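Local coordinates for protein purine nucleoside phosphorylase YlmD (Geobacillus stearothermophilus, PDB 6T1B) that catalyses the phosphorolysis of adenosine, inosine and S-methyl-5'-thioadenosine, deaminates adenosine as well, and carries a catalytic zinc and a second, probably structural one, at residues A[61-64]-A[65-68]; A[155-158]-A[159-163]; A[166-169]-A[170-173]. One frame throughout, in Å; residues are numbered along the deposited sequence.

Contact 1. Residues A[61-64]-A[65-68]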
# COMPACT_ATOMS: atom_id res chain seq x y z
N ARG A 61 14.94 7.58 8.10
CA ARG A 61 15.44 7.50 9.46
C ARG A 61 14.51 8.19 10.44
O ARG A 61 14.36 7.74 11.59
CB ARG A 61 16.85 8.10 9.55
CG ARG A 61 17.89 7.26 8.82
CD ARG A 61 19.30 7.58 9.22
NE ARG A 61 20.23 6.55 8.75
CZ ARG A 61 20.30 5.30 9.22
NH1 ARG A 61 21.18 4.45 8.71
NH2 ARG A 61 19.48 4.89 10.18
N ARG A 62 13.86 9.27 10.02
CA ARG A 62 12.94 9.98 10.90
C ARG A 62 11.73 9.11 11.23
O ARG A 62 11.36 8.97 12.40
CB ARG A 62 12.52 11.30 10.24
CG ARG A 62 11.62 12.16 11.10
CD ARG A 62 12.39 12.79 12.22
NE ARG A 62 13.22 13.88 11.73
CZ ARG A 62 14.26 14.37 12.39
NH1 ARG A 62 14.94 15.38 11.87
NH2 ARG A 62 14.63 13.85 13.56
N LEU A 63 11.13 8.48 10.22
CA LEU A 63 10.03 7.55 10.48
C LEU A 63 10.50 6.41 11.39
O LEU A 63 9.79 6.01 12.32
CB LEU A 63 9.47 6.97 9.18
CG LEU A 63 8.38 5.91 9.39
CD1 LEU A 63 7.17 6.50 10.13
CD2 LEU A 63 7.96 5.26 8.08
N ALA A 64 11.69 5.86 11.12
CA ALA A 64 12.22 4.81 11.98
C ALA A 64 12.27 5.25 13.44
O ALA A 64 11.99 4.47 14.34
CB ALA A 64 13.60 4.35 11.49
N GLU A 65 12.63 6.52 13.68
CA GLU A 65 12.64 7.07 15.03
C GLU A 65 11.23 7.16 15.59
O GLU A 65 10.97 6.74 16.72
CB GLU A 65 13.33 8.45 14.96
CG GLU A 65 13.19 9.36 16.17
CD GLU A 65 13.57 10.81 15.83
OE1 GLU A 65 14.38 11.01 14.89
OE2 GLU A 65 13.05 11.75 16.47
N TRP A 66 10.28 7.67 14.80
CA TRP A 66 8.91 7.76 15.27
C TRP A 66 8.34 6.39 15.63
O TRP A 66 7.61 6.25 16.63
CB TRP A 66 8.03 8.39 14.20
CG TRP A 66 8.33 9.79 13.84
CD1 TRP A 66 9.06 10.71 14.55
CD2 TRP A 66 7.89 10.45 12.65
NE1 TRP A 66 9.10 11.90 13.86
CE2 TRP A 66 8.39 11.77 12.70
CE3 TRP A 66 7.11 10.06 11.56
CZ2 TRP A 66 8.14 12.69 11.67
CZ3 TRP A 66 6.86 10.98 10.55
CH2 TRP A 66 7.38 12.30 10.63
N LEU A 67 8.66 5.38 14.85
CA LEU A 67 8.12 4.04 15.05
C LEU A 67 8.95 3.19 16.00
O LEU A 67 8.52 2.09 16.35
CB LEU A 67 8.05 3.31 13.72
CG LEU A 67 7.20 3.91 12.60
CD1 LEU A 67 7.24 3.02 11.38
CD2 LEU A 67 5.76 4.12 13.08
N ALA A 68 10.13 3.65 16.39
CA ALA A 68 11.08 2.81 17.11
C ALA A 68 11.26 1.48 16.38
O ALA A 68 11.19 0.40 16.97
CB ALA A 68 10.62 2.59 18.56
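R62 extends from the flank of helix 53-67 and meets both W66 and E65. From CB the chain sets out with CG anti to the backbone N (chi1 -177°), and that places R62 CG over one face of the W66 indole, 3.6 Å from W66 CZ2 and nearer the rim than the middle. R62 CD then passes W66 NE1 at 3.8 Å. Bends at chi2 and chi3 bring the guanidinium round to E65, where R62 NH2 gives a salt bridge to E65 OE1 at 3.1 Å. The bond uses the syn lone pair of E65 OE1, and the oxygen sits 20° out of the guanidinium plane; carboxylate and guanidinium are turned 80° apart. E65 lies alongside R62, pointing the same way. The helix ends in a Schellman motif, A68 taking positive phi and its N bonding back to E65 O; separately, R271 bonds to L67 O. On the inner side, L63 CD1 packs against L67 CG at 3.6 Å and also approaches W66 CE3 obliquely. These leucines face strand 264-269, both touching F267. Behind the side chains run i to i+4 backbone bonds, such as W66 N to R62 O at 2.9 Å.

Contact 2. Residues A[155-158]-A[159-163]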
# COMPACT_ATOMS: atom_id res chain seq x y z
N GLY A 155 -5.89 -10.68 -4.82
CA GLY A 155 -6.23 -12.08 -4.68
C GLY A 155 -5.01 -12.99 -4.70
O GLY A 155 -5.05 -14.09 -4.14
N HIS A 156 -3.94 -12.56 -5.36
CA HIS A 156 -2.70 -13.34 -5.37
C HIS A 156 -2.13 -13.46 -3.96
O HIS A 156 -1.66 -14.54 -3.57
CB HIS A 156 -1.71 -12.69 -6.34
CG HIS A 156 -0.47 -13.49 -6.59
ND1 HIS A 156 -0.47 -14.86 -6.75
CD2 HIS A 156 0.82 -13.10 -6.77
CE1 HIS A 156 0.77 -15.27 -6.98
NE2 HIS A 156 1.57 -14.23 -6.99
N MET A 157 -2.20 -12.38 -3.17
CA MET A 157 -1.72 -12.48 -1.79
C MET A 157 -2.52 -13.54 -1.04
O MET A 157 -1.97 -14.41 -0.34
CB MET A 157 -1.89 -11.13 -1.08
CG MET A 157 -1.30 -11.09 0.32
SD MET A 157 0.50 -11.01 0.40
CE MET A 157 0.79 -9.30 -0.11
N VAL A 158 -3.85 -13.50 -1.18
CA VAL A 158 -4.72 -14.46 -0.51
C VAL A 158 -4.38 -15.87 -0.95
O VAL A 158 -4.25 -16.79 -0.12
CB VAL A 158 -6.19 -14.12 -0.78
CG1 VAL A 158 -7.09 -15.16 -0.14
CG2 VAL A 158 -6.51 -12.77 -0.23
N TRP A 159 -4.22 -16.07 -2.26
CA TRP A 159 -3.88 -17.39 -2.79
C TRP A 159 -2.57 -17.91 -2.22
O TRP A 159 -2.44 -19.10 -1.91
CB TRP A 159 -3.81 -17.33 -4.32
CG TRP A 159 -3.55 -18.65 -4.97
CD1 TRP A 159 -4.46 -19.62 -5.24
CD2 TRP A 159 -2.29 -19.12 -5.47
NE1 TRP A 159 -3.84 -20.68 -5.86
CE2 TRP A 159 -2.51 -20.40 -6.02
CE3 TRP A 159 -0.99 -18.60 -5.50
CZ2 TRP A 159 -1.49 -21.16 -6.58
CZ3 TRP A 159 0.02 -19.36 -6.06
CH2 TRP A 159 -0.24 -20.63 -6.60
N LEU A 160 -1.56 -17.04 -2.12
CA LEU A 160 -0.28 -17.48 -1.57
C LEU A 160 -0.42 -17.85 -0.10
O LEU A 160 0.14 -18.85 0.34
CB LEU A 160 0.78 -16.39 -1.74
CG LEU A 160 1.24 -16.13 -3.17
CD1 LEU A 160 2.12 -14.88 -3.25
CD2 LEU A 160 1.99 -17.32 -3.72
N TRP A 161 -1.18 -17.06 0.66
CA TRP A 161 -1.34 -17.40 2.07
C TRP A 161 -2.07 -18.73 2.23
O TRP A 161 -1.74 -19.52 3.12
CB TRP A 161 -2.05 -16.27 2.82
CG TRP A 161 -1.18 -15.07 3.03
CD1 TRP A 161 -0.02 -14.75 2.37
CD2 TRP A 161 -1.38 -14.01 3.99
NE1 TRP A 161 0.48 -13.57 2.85
CE2 TRP A 161 -0.32 -13.11 3.86
CE3 TRP A 161 -2.35 -13.78 4.97
CZ2 TRP A 161 -0.23 -11.97 4.64
CZ3 TRP A 161 -2.25 -12.65 5.73
CH2 TRP A 161 -1.20 -11.76 5.57
N GLN A 162 -3.04 -19.02 1.35
CA GLN A 162 -3.78 -20.27 1.45
C GLN A 162 -2.92 -21.44 1.01
O GLN A 162 -2.84 -22.45 1.72
CB GLN A 162 -5.04 -20.18 0.60
CG GLN A 162 -5.96 -21.37 0.81
CD GLN A 162 -7.38 -21.12 0.33
OE1 GLN A 162 -7.65 -20.10 -0.31
NE2 GLN A 162 -8.28 -22.04 0.64
N THR A 163 -2.26 -21.32 -0.14
CA THR A 163 -1.60 -22.48 -0.74
C THR A 163 -0.21 -22.71 -0.20
O THR A 163 0.23 -23.86 -0.10
CB THR A 163 -1.54 -22.34 -2.26
OG1 THR A 163 -0.66 -21.27 -2.65
CG2 THR A 163 -2.92 -22.08 -2.83
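Three rings flank helix 153-163, and each has a neighbour from the same helix. L160 CD1 lies over one face of the H156 imidazole, 4.0 Å from its centroid, a CH-pi contact displaced toward the rim. W159 meets the same imidazole rim to rim, H156 ND1 4.0 Å from W159 CE3, the planes only 19° apart. Above the centre of the W159 ring sits T163 OG1. M157 attends the third ring: its CG lies over one face of the W161 indole, while M157 SD approaches obliquely, 3.5 Å from W161 NE1, in a Met-aromatic contact. With CG anti to the backbone N (chi1 -174°), the bent M157 chain crosses the indole obliquely. Y111 stacks edge-to-face with W161, I85 of strand 85-87 touches H156, M157 and L160, and F131 of strand 127-133 touches M157; this side of the helix packs against the sheet. W159 O takes two bonds from opposite faces of its plane, from T163 N at 2.8 Å and from the T163 OG1 hydroxyl at 2.9 Å, which donates from above the carbonyl plane and off its lone pairs. What joins the rings to L160 and M157 is probably dispersion with weakly polar CH-pi and sulfur-aromatic contributions.

Contact 3. Residues A[166-169]-A[170-173]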
# COMPACT_ATOMS: atom_id res chain seq x y z
N HIS A 166 -0.94 -22.08 4.22
CA HIS A 166 -2.01 -22.89 4.81
C HIS A 166 -2.90 -22.06 5.74
O HIS A 166 -3.31 -22.53 6.81
CB HIS A 166 -1.44 -24.15 5.47
CG HIS A 166 -0.55 -24.93 4.55
ND1 HIS A 166 0.82 -25.02 4.72
CD2 HIS A 166 -0.82 -25.62 3.41
CE1 HIS A 166 1.34 -25.75 3.75
NE2 HIS A 166 0.37 -26.13 2.95
N ILE A 167 -3.22 -20.85 5.31
CA ILE A 167 -4.10 -19.93 6.03
C ILE A 167 -5.41 -19.84 5.25
O ILE A 167 -5.40 -19.43 4.08
CB ILE A 167 -3.49 -18.53 6.13
CG1 ILE A 167 -2.12 -18.59 6.81
CG2 ILE A 167 -4.43 -17.58 6.89
CD1 ILE A 167 -2.13 -19.23 8.15
N ALA A 168 -6.52 -20.16 5.90
CA ALA A 168 -7.81 -19.98 5.25
C ALA A 168 -8.10 -18.49 5.05
O ALA A 168 -7.74 -17.66 5.88
CB ALA A 168 -8.93 -20.58 6.10
N PRO A 169 -8.75 -18.12 3.94
CA PRO A 169 -9.11 -16.70 3.76
C PRO A 169 -9.92 -16.13 4.91
O PRO A 169 -9.84 -14.92 5.17
CB PRO A 169 -9.90 -16.71 2.44
CG PRO A 169 -9.33 -17.88 1.69
CD PRO A 169 -9.07 -18.93 2.75
N SER A 170 -10.72 -16.95 5.58
CA SER A 170 -11.51 -16.49 6.72
C SER A 170 -10.64 -16.02 7.88
O SER A 170 -11.15 -15.36 8.79
CB SER A 170 -12.42 -17.64 7.18
OG SER A 170 -11.63 -18.76 7.55
N ASP A 171 -9.35 -16.36 7.90
CA ASP A 171 -8.47 -15.90 8.96
C ASP A 171 -7.73 -14.63 8.59
O ASP A 171 -6.90 -14.16 9.38
CB ASP A 171 -7.45 -16.98 9.32
CG ASP A 171 -8.07 -18.19 9.99
OD1 ASP A 171 -7.51 -19.30 9.88
OD2 ASP A 171 -9.13 -18.04 10.63
N ILE A 172 -8.01 -14.06 7.44
CA ILE A 172 -7.32 -12.88 6.95
C ILE A 172 -8.17 -11.65 7.18
O ILE A 172 -9.41 -11.69 7.06
CB ILE A 172 -6.99 -13.04 5.45
CG1 ILE A 172 -6.11 -14.28 5.27
CG2 ILE A 172 -6.35 -11.78 4.89
CD1 ILE A 172 -5.78 -14.59 3.81
N TYR A 173 -7.51 -10.55 7.52
CA TYR A 173 -8.12 -9.24 7.66
C TYR A 173 -7.32 -8.27 6.80
O TYR A 173 -6.10 -8.42 6.63
CB TYR A 173 -8.11 -8.77 9.11
CG TYR A 173 -8.85 -9.69 10.05
CD1 TYR A 173 -10.13 -9.40 10.48
CD2 TYR A 173 -8.24 -10.84 10.53
CE1 TYR A 173 -10.80 -10.24 11.34
CE2 TYR A 173 -8.91 -11.69 11.39
CZ TYR A 173 -10.18 -11.39 11.80
OH TYR A 173 -10.81 -12.24 12.68
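I167 and I172 cross obliquely, I167 CG2 standing 4.0 Å from I172 CG1. The same I167 methyl, CG2, meets D171 CB at 3.9 Å, and there the two side chains cross at about a right angle. CG2, anti to the backbone N of I167 while CG1 sits beside it (chi1 -57°), points to both. I172 leans back over the turn: I172 CD1 comes to 3.9 Å from P169 CA, and its CB rests near P169 O. Between them the chain makes a short 3-10 turn within the connection from helix 153-163 to strand 173-176. Two i to i+3 bonds close it, D171 N to A168 O at 2.9 Å and I172 N to P169 O at 3.0 Å. In each the N-H...O line is fairly straight, yet the donor stands above the carbonyl plane, by 51° at A168 O and 61° at P169 O, away from either lone pair. On the outer side, S170 OG lies between its own N and carbonyl carbon and turns back to A168 CB at 3.6 Å. Beyond the turn, I172 O accepts a hydrogen bond from H236 ND1, and the Y173 ring stacks on that of H236.

Overall arrangement
Contacts 2 and 3 follow one another along the chain, their centres 9 Å apart, and they touch: W161 O and I167 N, 3.0 Å apart, are probably hydrogen-bonded, and I172 CD1 packs on W161 CE3 at 3.7 Å. Helix 153-163 and the turn leading to strand 173-176 therefore form one packed unit. Contact 1 is remote, its centre 31 Å from each of the others and its nearest atoms about 18 Å away. Contacts 1 and 2 each come nearer a part of the active site: the L63 side chain is about 12 Å from bound inosine, and that of M157 about 9 Å from that of H143, a ligand of the catalytic zinc. Contact 3 lies away from the annotated sites.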